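Local atomic coordinates of Ice-binding protein (Colwellia, PDB entry 3WP9), a protein that binds to the surface of ice crystals, inhibits their growth and suppresses ice recrystallization, which may protect membranes from freezing injury. Residues F14-K19 and S28-N33; I22-P27 and C48-G53. One frame throughout, in Å; residues are numbered along the deposited sequence.

From the N terminus the chain runs along strand 14-18, turns through strand 22-25 and then strand 29-31, and arrives beside its own start at Asn33. Interaction 1 closes this circuit, one coil of the right-handed beta-helix. Interaction 2 begins within that circuit, at residues 22-27, and reaches forward to residues 48-53, in the loop of the second coil between strands 33-36 and 55-57, so the two contacts cross along the sequence. They also touch in space, their centres about 9 Å apart: the backbone of Val30 probably hydrogen-bonds to Glu50 and Thr52. Interaction 1 ties strand 14-18 to the end of its own coil; interaction 2 and the Val30 bonds tie strands 22-25 and 29-31 to the next.

Interaction 1 (F14-K19 and S28-N33); sequences FTILSK and STVTGN
Thr15 N donates to Asn33 O at 2.8 Å, where residues 14-19 and 28-33 meet as the start and finish of one coil of the right-handed beta-helix. The chain turns a corner at Thr15 and Ile16, and Ile16 N adds a weaker bond to the same oxygen, 3.3 Å from Asn33 O but nearly straight (167°). One carbonyl thus takes two successive amides. Thr15 places its two branches on different partners. With chi1 at -61°, OG1 lies beside the backbone N and packs 3.3 Å from Gly32 CA, while CG2 points anti to that nitrogen and slides past Val30, 4.0 Å from its CG1. Ile16 crosses Val30 at about a right angle, its CD1 3.9 Å from Val30 CG2; strand 207-210 packs on Ile16 too, through Val207 and Leu209. The Phe14 ring packs on Leu74 and Ala77 of helix 71-89, with Leu17 CD1 over the centre of one face, while its CD1 still touches Asn33 CB at 4.1 Å. The Asn33 amide group is held outside the pair, ND2 by Thr13 O and OD1 by Ala54 N. One water also spans the junction, 2.8 Å from Thr15 OG1 and accepting from Asn33 N at 3.2 Å.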
loop_
_atom_site.group_PDB
_atom_site.type_symbol
_atom_site.label_atom_id
_atom_site.label_comp_id
_atom_site.label_asym_id
_atom_site.label_seq_id
_atom_site.Cartn_x
_atom_site.Cartn_y
_atom_site.Cartn_z
ATOM N N PHE A 14 3.471 9.745 -2.719
ATOM C CA PHE A 14 2.089 9.609 -2.196
ATOM C C PHE A 14 1.958 8.505 -1.158
ATOM O O PHE A 14 2.566 7.407 -1.275
ATOM C CB PHE A 14 1.124 9.328 -3.357
ATOM C CG PHE A 14 0.916 10.493 -4.272
ATOM C CD1 PHE A 14 -0.121 11.422 -4.056
ATOM C CD2 PHE A 14 1.789 10.728 -5.349
ATOM C CE1 PHE A 14 -0.332 12.508 -4.878
ATOM C CE2 PHE A 14 1.589 11.820 -6.197
ATOM C CZ PHE A 14 0.528 12.713 -5.980
ATOM N N THR A 15 1.148 8.809 -0.129
ATOM C CA THR A 15 0.678 7.811 0.837
ATOM C C THR A 15 -0.560 7.016 0.371
ATOM O O THR A 15 -0.642 5.766 0.598
ATOM C CB THR A 15 0.428 8.480 2.174
ATOM O OG1 THR A 15 1.690 9.039 2.637
ATOM C CG2 THR A 15 -0.075 7.441 3.149
ATOM N N ILE A 16 -1.369 7.736 -0.423
ATOM C CA ILE A 16 -2.511 7.065 -1.160
ATOM C C ILE A 16 -2.522 7.668 -2.558
ATOM O O ILE A 16 -2.605 8.896 -2.666
ATOM C CB ILE A 16 -3.887 7.265 -0.458
ATOM C CG1 ILE A 16 -3.844 6.808 1.003
ATOM C CG2 ILE A 16 -4.927 6.393 -1.199
ATOM C CD1 ILE A 16 -5.091 7.105 1.863
ATOM N N LEU A 17 -2.532 6.812 -3.576
ATOM C CA LEU A 17 -2.645 7.236 -4.969
ATOM C C LEU A 17 -3.565 6.198 -5.549
ATOM O O LEU A 17 -3.371 5.036 -5.374
ATOM C CB LEU A 17 -1.272 7.186 -5.709
ATOM C CG LEU A 17 -1.392 7.682 -7.188
ATOM C CD1 LEU A 17 -1.816 9.143 -7.270
ATOM C CD2 LEU A 17 -0.061 7.414 -7.864
ATOM N N SER A 18 -4.595 6.644 -6.256
ATOM C CA SER A 18 -5.470 5.723 -6.999
ATOM C C SER A 18 -5.857 6.299 -8.362
ATOM O O SER A 18 -5.646 7.530 -8.617
ATOM C CB SER A 18 -6.767 5.470 -6.193
ATOM O OG SER A 18 -7.570 6.632 -6.228
ATOM N N LYS A 19 -6.548 5.480 -9.133
ATOM C CA LYS A 19 -7.001 5.956 -10.468
ATOM C C LYS A 19 -8.450 6.311 -10.518
ATOM O O LYS A 19 -8.897 7.076 -11.418
ATOM C CB LYS A 19 -6.739 4.887 -11.490
ATOM C CG LYS A 19 -5.225 4.682 -11.634
ATOM C CD LYS A 19 -4.796 3.783 -12.754
ATOM C CE LYS A 19 -5.312 4.276 -14.095
ATOM N NZ LYS A 19 -4.747 3.322 -15.107
ATOM N N SER A 28 -10.630 9.583 9.347
ATOM C CA SER A 28 -9.397 8.891 9.140
ATOM C C SER A 28 -8.345 9.951 9.282
ATOM O O SER A 28 -8.685 11.133 9.274
ATOM C CB SER A 28 -9.356 8.326 7.717
ATOM O OG SER A 28 -10.208 7.190 7.729
ATOM N N THR A 29 -7.112 9.529 9.430
ATOM C CA THR A 29 -5.976 10.439 9.412
ATOM C C THR A 29 -4.963 9.899 8.467
ATOM O O THR A 29 -4.539 8.714 8.590
ATOM C CB THR A 29 -5.321 10.465 10.788
ATOM O OG1 THR A 29 -6.255 10.991 11.728
ATOM C CG2 THR A 29 -4.138 11.422 10.777
ATOM N N VAL A 30 -4.592 10.681 7.472
ATOM C CA VAL A 30 -3.613 10.266 6.498
ATOM C C VAL A 30 -2.425 11.231 6.661
ATOM O O VAL A 30 -2.626 12.417 6.472
ATOM C CB VAL A 30 -4.156 10.336 5.049
ATOM C CG1 VAL A 30 -3.107 9.894 4.068
ATOM C CG2 VAL A 30 -5.401 9.442 4.966
ATOM N N THR A 31 -1.291 10.715 7.130
ATOM C CA THR A 31 -0.087 11.586 7.202
ATOM C C THR A 31 0.743 11.324 5.950
ATOM O O THR A 31 1.402 10.274 5.884
ATOM C CB THR A 31 0.744 11.213 8.441
ATOM O OG1 THR A 31 -0.031 11.419 9.642
ATOM C CG2 THR A 31 1.989 12.101 8.516
ATOM N N GLY A 32 0.685 12.241 4.979
ATOM C CA GLY A 32 1.309 12.130 3.674
ATOM C C GLY A 32 0.381 12.788 2.647
ATOM O O GLY A 32 -0.625 13.390 3.016
ATOM N N ASN A 33 0.741 12.695 1.381
ATOM C CA ASN A 33 0.031 13.232 0.256
ATOM C C ASN A 33 -0.922 12.182 -0.294
ATOM O O ASN A 33 -0.651 10.973 -0.278
ATOM C CB ASN A 33 1.032 13.623 -0.822
ATOM C CG ASN A 33 2.095 14.548 -0.270
ATOM O OD1 ASN A 33 1.785 15.554 0.376
ATOM N ND2 ASN A 33 3.350 14.171 -0.456
HETATM O O HOH W 1 3.332 10.852 1.190
#

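Interaction 2 (I22-P27 and C48-G53); sequences ITDVYP and CDEVTG
Tyr26 and Asp24, on the turn and strand at one corner of the beta-helix, meet Asp49 and Glu50 of the short 3-10 segment 48-50 in the neighbouring coil. The contact is made by side chains, and the closest pair of CA atoms, Pro27 and Glu50, is 6.8 Å apart. Tyr26 OH donates to Asp49 OD1 at 3.3 Å, reaching that oxygen from above the carboxylate plane, 52° out of it. Asp24 and Glu50 bring their carboxylates together from opposite directions, with planes 55° apart; the modelled separation is doubtfully short, and one of the two acids may well be protonated. Each has other partners: Asp24 OD1 bonds Ser28 OG, while Glu50 OE1 and OE2 accept from the backbone N of Ser28 and Asn47. CG of Tyr26 is anti to the backbone N (chi1 -173°), which carries the ring out to the 3-10 segment, and the extended Glu50 chain passes alongside, its CG 3.6 Å from Tyr26 CE1. Pro27, after a cis peptide bond, folds back so that its CB lies 3.5 Å above the plane of the Tyr26 ring, offset toward the rim. At the ring edge, in its plane, Asp49 OD1 sits 3.2 Å from Tyr26 CE1.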
loop_
_atom_site.group_PDB
_atom_site.type_symbol
_atom_site.label_atom_id
_atom_site.label_comp_id
_atom_site.label_asym_id
_atom_site.label_seq_id
_atom_site.Cartn_x
_atom_site.Cartn_y
_atom_site.Cartn_z
ATOM N N ILE A 22 -11.013 7.905 -4.116
ATOM C CA ILE A 22 -10.662 7.510 -2.737
ATOM C C ILE A 22 -11.906 7.753 -1.885
ATOM O O ILE A 22 -12.451 8.879 -1.858
ATOM C CB ILE A 22 -9.490 8.331 -2.166
ATOM C CG1 ILE A 22 -8.192 8.201 -2.982
ATOM C CG2 ILE A 22 -9.308 7.962 -0.723
ATOM C CD1 ILE A 22 -7.097 9.099 -2.410
ATOM N N THR A 23 -12.402 6.692 -1.201
ATOM C CA THR A 23 -13.607 6.856 -0.369
ATOM C C THR A 23 -13.214 6.794 1.111
ATOM O O THR A 23 -12.169 6.205 1.476
ATOM C CB THR A 23 -14.729 5.827 -0.616
ATOM O OG1 THR A 23 -14.291 4.547 -0.239
ATOM C CG2 THR A 23 -15.106 5.719 -2.071
ATOM N N ASP A 24 -14.045 7.349 1.963
ATOM C CA ASP A 24 -13.740 7.358 3.346
ATOM C C ASP A 24 -14.950 7.408 4.268
ATOM O O ASP A 24 -15.869 8.238 4.081
ATOM C CB ASP A 24 -12.899 8.607 3.603
ATOM C CG ASP A 24 -12.518 8.778 5.106
ATOM O OD1 ASP A 24 -11.788 7.937 5.650
ATOM O OD2 ASP A 24 -12.920 9.785 5.739
ATOM N N VAL A 25 -14.897 6.608 5.326
ATOM C CA VAL A 25 -15.828 6.700 6.438
ATOM C C VAL A 25 -15.063 7.436 7.524
ATOM O O VAL A 25 -14.108 6.935 8.068
ATOM C CB VAL A 25 -16.295 5.302 6.932
ATOM C CG1 VAL A 25 -17.148 5.467 8.181
ATOM C CG2 VAL A 25 -17.036 4.502 5.811
ATOM N N TYR A 26 -15.470 8.696 7.724
ATOM C CA TYR A 26 -14.822 9.688 8.603
ATOM C C TYR A 26 -14.922 9.233 10.071
ATOM O O TYR A 26 -15.910 8.625 10.483
ATOM C CB TYR A 26 -15.602 11.004 8.428
ATOM C CG TYR A 26 -15.038 12.214 9.102
ATOM C CD1 TYR A 26 -14.138 13.052 8.419
ATOM C CD2 TYR A 26 -15.420 12.559 10.403
ATOM C CE1 TYR A 26 -13.590 14.196 9.009
ATOM C CE2 TYR A 26 -14.884 13.708 11.010
ATOM C CZ TYR A 26 -13.956 14.506 10.322
ATOM O OH TYR A 26 -13.403 15.632 10.918
ATOM N N PRO A 27 -13.918 9.533 10.880
ATOM C CA PRO A 27 -12.669 10.226 10.482
ATOM C C PRO A 27 -11.457 9.294 10.334
ATOM O O PRO A 27 -11.302 8.366 11.130
ATOM C CB PRO A 27 -12.398 11.110 11.721
ATOM C CG PRO A 27 -12.817 10.265 12.888
ATOM C CD PRO A 27 -14.067 9.463 12.347
ATOM N N CYS A 48 -10.465 17.771 3.884
ATOM C CA CYS A 48 -9.164 18.389 4.007
ATOM C C CYS A 48 -8.604 18.177 5.404
ATOM O O CYS A 48 -7.384 18.016 5.581
ATOM C CB CYS A 48 -9.281 19.863 3.617
ATOM S SG CYS A 48 -9.453 20.017 1.825
ATOM N N ASP A 49 -9.456 18.087 6.407
ATOM C CA ASP A 49 -8.952 17.876 7.790
ATOM C C ASP A 49 -8.455 16.447 8.079
ATOM O O ASP A 49 -7.871 16.148 9.124
ATOM C CB ASP A 49 -9.948 18.364 8.851
ATOM C CG ASP A 49 -11.358 17.717 8.723
ATOM O OD1 ASP A 49 -11.505 16.505 8.428
ATOM O OD2 ASP A 49 -12.365 18.443 8.931
ATOM N N GLU A 50 -8.657 15.547 7.144
ATOM C CA GLU A 50 -8.167 14.204 7.347
ATOM C C GLU A 50 -6.771 13.964 6.727
ATOM O O GLU A 50 -6.229 12.861 6.905
ATOM C CB GLU A 50 -9.164 13.152 6.771
ATOM C CG GLU A 50 -10.539 13.268 7.384
ATOM C CD GLU A 50 -11.516 12.361 6.681
ATOM O OE1 GLU A 50 -11.681 11.198 7.171
ATOM O OE2 GLU A 50 -12.040 12.781 5.607
ATOM N N VAL A 51 -6.201 14.933 5.997
ATOM C CA VAL A 51 -4.939 14.723 5.293
ATOM C C VAL A 51 -3.923 15.752 5.880
ATOM O O VAL A 51 -4.211 16.965 5.863
ATOM C CB VAL A 51 -5.099 14.864 3.751
ATOM C CG1 VAL A 51 -3.797 14.609 3.012
ATOM C CG2 VAL A 51 -6.131 13.836 3.239
ATOM N N THR A 52 -2.814 15.276 6.465
ATOM C CA THR A 52 -1.779 16.277 6.831
ATOM C C THR A 52 -0.858 16.791 5.736
ATOM O O THR A 52 -0.258 17.863 5.925
ATOM C CB THR A 52 -0.901 15.797 7.950
ATOM O OG1 THR A 52 -0.152 14.667 7.451
ATOM C CG2 THR A 52 -1.777 15.488 9.215
ATOM N N GLY A 53 -0.678 16.088 4.631
ATOM C CA GLY A 53 0.010 16.623 3.475
ATOM C C GLY A 53 -0.871 17.288 2.441
ATOM O O GLY A 53 -1.839 17.966 2.783
#